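Local coordinates for uncharacterized protein (PDB 3EWL) that is of unknown function but carries a thioredoxin-like domain with a CxxC pair at a helix start, consistent with a role in thiol-disulfide chemistry, at residues 22-30 against 116-124. Sequence-based numbering, arbitrary orientation.
Sequences MSRLKAQYT and LDGRKRVIL
In this thioredoxin-like domain, T30, near the start of the central strand 29-34, pairs with L116 at the end of the antiparallel strand 112-116, just before the type I turn D117-K120 of the β-hairpin that leads to the edge strand 122-124. The two form an antiparallel hydrogen-bonded pair: T30 N donates to L116 O at 3.0 Å and L116 N to T30 O at 2.7 Å. L116 O also receives a CA-H...O contact from Y29. On the face shared by T30 and L116, CD1 of L116 lies 4.0 Å from T30 CB and meets SE of selenomethionine M22 tip to tip at 3.9 Å; L67 of strand 64-70 and Y105 also touch M22. K120 comes from the far end of the turn. Bends at chi2 (-47°) and chi4 (99°) carry its chain past M22 in the opposite direction, with K120 CD against M22 SE and K120 CE 3.7 Å from T30 OG1, and deliver NZ to L25 O at 2.5 Å, a hydrogen bond shorter than usual whose exact length is doubtful. Beyond the paired residues, water takes over: water 1 joins A27 N to G118 O, and water 2 donates to Q28 O at 2.5 Å while accepting weakly from G118 N. Within the turn, D117 OD1 accepts from R121 N and, weakly, from R119 N. I123 CD1 abuts the edge of the Y29 ring at CE1, next to helix 129-137, whose Y135 touches both residues. Thus one lysine runs alongside the selenomethionine to tie the hairpin turn to the loop before the central strand, its ammonium probably polarising the L25 carbonyl, while two waters link loop and turn backbones beyond the direct pair, one only weakly at G118 N.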
loop_
_atom_site.group_PDB
_atom_site.type_symbol
_atom_site.label_atom_id
_atom_site.label_comp_id
_atom_site.label_asym_id
_atom_site.label_seq_id
_atom_site.Cartn_x
_atom_site.Cartn_y
_atom_site.Cartn_z
HETATM N N MSE A 22 -4.920 -9.602 1.929
HETATM C CA MSE A 22 -4.323 -8.933 0.784
HETATM C C MSE A 22 -4.457 -9.774 -0.476
HETATM O O MSE A 22 -4.754 -9.241 -1.550
HETATM C CB MSE A 22 -2.860 -8.601 1.063
HETATM C CG MSE A 22 -2.201 -7.840 -0.061
HETATM SE SE MSE A 22 -1.228 -9.052 -1.242
HETATM C CE MSE A 22 0.323 -9.200 -0.018
ATOM N N SER A 23 -4.224 -11.078 -0.349
ATOM C CA SER A 23 -4.162 -11.981 -1.507
ATOM C C SER A 23 -5.520 -12.056 -2.181
ATOM O O SER A 23 -5.585 -12.415 -3.335
ATOM C CB SER A 23 -3.716 -13.398 -1.112
ATOM O OG SER A 23 -4.576 -13.930 -0.110
ATOM N N ARG A 24 -6.581 -11.698 -1.464
ATOM C CA ARG A 24 -7.936 -11.766 -1.993
ATOM C C ARG A 24 -8.274 -10.568 -2.855
ATOM O O ARG A 24 -9.335 -10.550 -3.509
ATOM C CB ARG A 24 -8.977 -11.858 -0.864
ATOM C CG ARG A 24 -8.743 -13.030 0.069
ATOM C CD ARG A 24 -9.309 -14.292 -0.484
ATOM N NE ARG A 24 -10.532 -14.657 0.233
ATOM C CZ ARG A 24 -10.569 -15.416 1.328
ATOM N NH1 ARG A 24 -9.444 -15.912 1.855
ATOM N NH2 ARG A 24 -11.742 -15.686 1.892
ATOM N N LEU A 25 -7.415 -9.543 -2.829
ATOM C CA LEU A 25 -7.597 -8.374 -3.683
ATOM C C LEU A 25 -7.041 -8.686 -5.055
ATOM O O LEU A 25 -5.834 -8.785 -5.238
ATOM C CB LEU A 25 -6.881 -7.156 -3.120
ATOM C CG LEU A 25 -7.491 -6.515 -1.879
ATOM C CD1 LEU A 25 -6.602 -5.368 -1.407
ATOM C CD2 LEU A 25 -8.903 -6.015 -2.167
ATOM N N LYS A 26 -7.925 -8.859 -6.021
ATOM C CA LYS A 26 -7.506 -9.184 -7.377
ATOM C C LYS A 26 -7.146 -7.886 -8.067
ATOM O O LYS A 26 -7.875 -6.893 -7.890
ATOM C CB LYS A 26 -8.680 -9.838 -8.101
ATOM C CG LYS A 26 -10.053 -9.225 -7.700
ATOM C CD LYS A 26 -10.649 -8.229 -8.747
ATOM C CE LYS A 26 -11.548 -8.964 -9.712
ATOM N NZ LYS A 26 -11.843 -10.396 -9.337
ATOM N N ALA A 27 -6.042 -7.881 -8.823
ATOM C CA ALA A 27 -5.743 -6.782 -9.736
ATOM C C ALA A 27 -4.506 -7.116 -10.561
ATOM O O ALA A 27 -3.709 -7.982 -10.166
ATOM C CB ALA A 27 -5.528 -5.464 -8.979
ATOM N N GLN A 28 -4.330 -6.418 -11.680
ATOM C CA GLN A 28 -3.163 -6.636 -12.522
ATOM C C GLN A 28 -1.887 -6.231 -11.814
ATOM O O GLN A 28 -0.852 -6.885 -11.953
ATOM C CB GLN A 28 -3.272 -5.892 -13.863
ATOM C CG GLN A 28 -2.266 -6.421 -14.908
ATOM C CD GLN A 28 -2.577 -7.882 -15.376
ATOM O OE1 GLN A 28 -3.581 -8.141 -16.083
ATOM N NE2 GLN A 28 -1.702 -8.835 -14.985
ATOM N N TYR A 29 -1.957 -5.143 -11.062
ATOM C CA TYR A 29 -0.838 -4.712 -10.214
ATOM C C TYR A 29 -1.400 -4.288 -8.888
ATOM O O TYR A 29 -2.480 -3.718 -8.850
ATOM C CB TYR A 29 -0.130 -3.518 -10.816
ATOM C CG TYR A 29 0.621 -3.837 -12.077
ATOM C CD1 TYR A 29 1.915 -4.334 -12.031
ATOM C CD2 TYR A 29 0.015 -3.672 -13.334
ATOM C CE1 TYR A 29 2.627 -4.641 -13.234
ATOM C CE2 TYR A 29 0.700 -3.978 -14.526
ATOM C CZ TYR A 29 1.994 -4.459 -14.466
ATOM O OH TYR A 29 2.640 -4.754 -15.642
ATOM N N THR A 30 -0.641 -4.535 -7.819
ATOM C CA THR A 30 -0.966 -4.066 -6.488
ATOM C C THR A 30 0.211 -3.262 -5.958
ATOM O O THR A 30 1.341 -3.765 -5.897
ATOM C CB THR A 30 -1.249 -5.247 -5.523
ATOM O OG1 THR A 30 -2.317 -6.042 -6.072
ATOM C CG2 THR A 30 -1.678 -4.750 -4.119
ATOM N N LEU A 116 3.582 -5.143 -6.614
ATOM C CA LEU A 116 3.378 -6.565 -6.823
ATOM C C LEU A 116 2.710 -6.721 -8.172
ATOM O O LEU A 116 1.973 -5.817 -8.597
ATOM C CB LEU A 116 2.404 -7.162 -5.775
ATOM C CG LEU A 116 2.539 -6.697 -4.349
ATOM C CD1 LEU A 116 1.508 -7.379 -3.476
ATOM C CD2 LEU A 116 3.980 -6.962 -3.848
ATOM N N ASP A 117 2.940 -7.868 -8.821
ATOM C CA ASP A 117 2.324 -8.172 -10.098
ATOM C C ASP A 117 1.009 -8.903 -9.904
ATOM O O ASP A 117 0.434 -8.893 -8.816
ATOM C CB ASP A 117 3.272 -9.009 -10.966
ATOM C CG ASP A 117 3.405 -10.504 -10.510
ATOM O OD1 ASP A 117 2.746 -10.998 -9.567
ATOM O OD2 ASP A 117 4.188 -11.208 -11.172
ATOM N N GLY A 118 0.553 -9.555 -10.969
ATOM C CA GLY A 118 -0.720 -10.227 -10.994
ATOM C C GLY A 118 -0.775 -11.434 -10.086
ATOM O O GLY A 118 -1.843 -11.777 -9.586
ATOM N N ARG A 119 0.361 -12.084 -9.880
ATOM C CA ARG A 119 0.410 -13.229 -8.950
ATOM C C ARG A 119 0.791 -12.837 -7.512
ATOM O O ARG A 119 1.021 -13.700 -6.670
ATOM C CB ARG A 119 1.324 -14.341 -9.505
ATOM C CG ARG A 119 0.505 -15.277 -10.432
ATOM C CD ARG A 119 1.318 -16.224 -11.366
ATOM N NE ARG A 119 0.390 -16.832 -12.342
ATOM C CZ ARG A 119 0.591 -17.975 -12.991
ATOM N NH1 ARG A 119 1.705 -18.666 -12.779
ATOM N NH2 ARG A 119 -0.329 -18.424 -13.846
ATOM N N LYS A 120 0.841 -11.531 -7.245
ATOM C CA LYS A 120 1.280 -11.016 -5.949
ATOM C C LYS A 120 2.743 -11.304 -5.746
ATOM O O LYS A 120 3.227 -11.416 -4.608
ATOM C CB LYS A 120 0.484 -11.639 -4.800
ATOM C CG LYS A 120 -0.968 -11.338 -4.813
ATOM C CD LYS A 120 -1.204 -9.878 -5.044
ATOM C CE LYS A 120 -2.559 -9.670 -5.692
ATOM N NZ LYS A 120 -3.486 -9.303 -4.650
ATOM N N ARG A 121 3.466 -11.444 -6.846
ATOM C CA ARG A 121 4.904 -11.532 -6.741
ATOM C C ARG A 121 5.504 -10.132 -6.559
ATOM O O ARG A 121 5.022 -9.182 -7.180
ATOM C CB ARG A 121 5.451 -12.226 -7.972
ATOM C CG ARG A 121 6.829 -11.757 -8.298
ATOM C CD ARG A 121 7.731 -12.923 -8.498
ATOM N NE ARG A 121 7.601 -13.470 -9.844
ATOM C CZ ARG A 121 8.541 -14.214 -10.407
ATOM N NH1 ARG A 121 9.667 -14.473 -9.731
ATOM N NH2 ARG A 121 8.354 -14.687 -11.646
ATOM N N VAL A 122 6.529 -9.993 -5.697
ATOM C CA VAL A 122 7.162 -8.696 -5.477
ATOM C C VAL A 122 8.006 -8.333 -6.712
ATOM O O VAL A 122 9.001 -9.009 -7.009
ATOM C CB VAL A 122 8.057 -8.697 -4.220
ATOM C CG1 VAL A 122 8.831 -7.404 -4.141
ATOM C CG2 VAL A 122 7.240 -8.930 -2.932
ATOM N N ILE A 123 7.582 -7.334 -7.483
ATOM C CA ILE A 123 8.352 -6.961 -8.675
ATOM C C ILE A 123 9.195 -5.710 -8.421
ATOM O O ILE A 123 10.240 -5.539 -9.021
ATOM C CB ILE A 123 7.506 -6.866 -10.027
ATOM C CG1 ILE A 123 6.394 -5.865 -9.951
ATOM C CG2 ILE A 123 6.944 -8.222 -10.511
ATOM C CD1 ILE A 123 5.795 -5.562 -11.341
ATOM N N LEU A 124 8.751 -4.821 -7.533
ATOM C CA LEU A 124 9.647 -3.776 -7.034
ATOM C C LEU A 124 9.557 -3.790 -5.527
ATOM O O LEU A 124 8.446 -3.733 -4.968
ATOM C CB LEU A 124 9.307 -2.367 -7.567
ATOM C CG LEU A 124 9.478 -2.011 -9.041
ATOM C CD1 LEU A 124 9.020 -0.564 -9.270
ATOM C CD2 LEU A 124 10.945 -2.167 -9.501
HETATM O O HOH W 1 -4.411 -10.198 -8.306
HETATM O O HOH W 2 0.952 -8.095 -13.179
#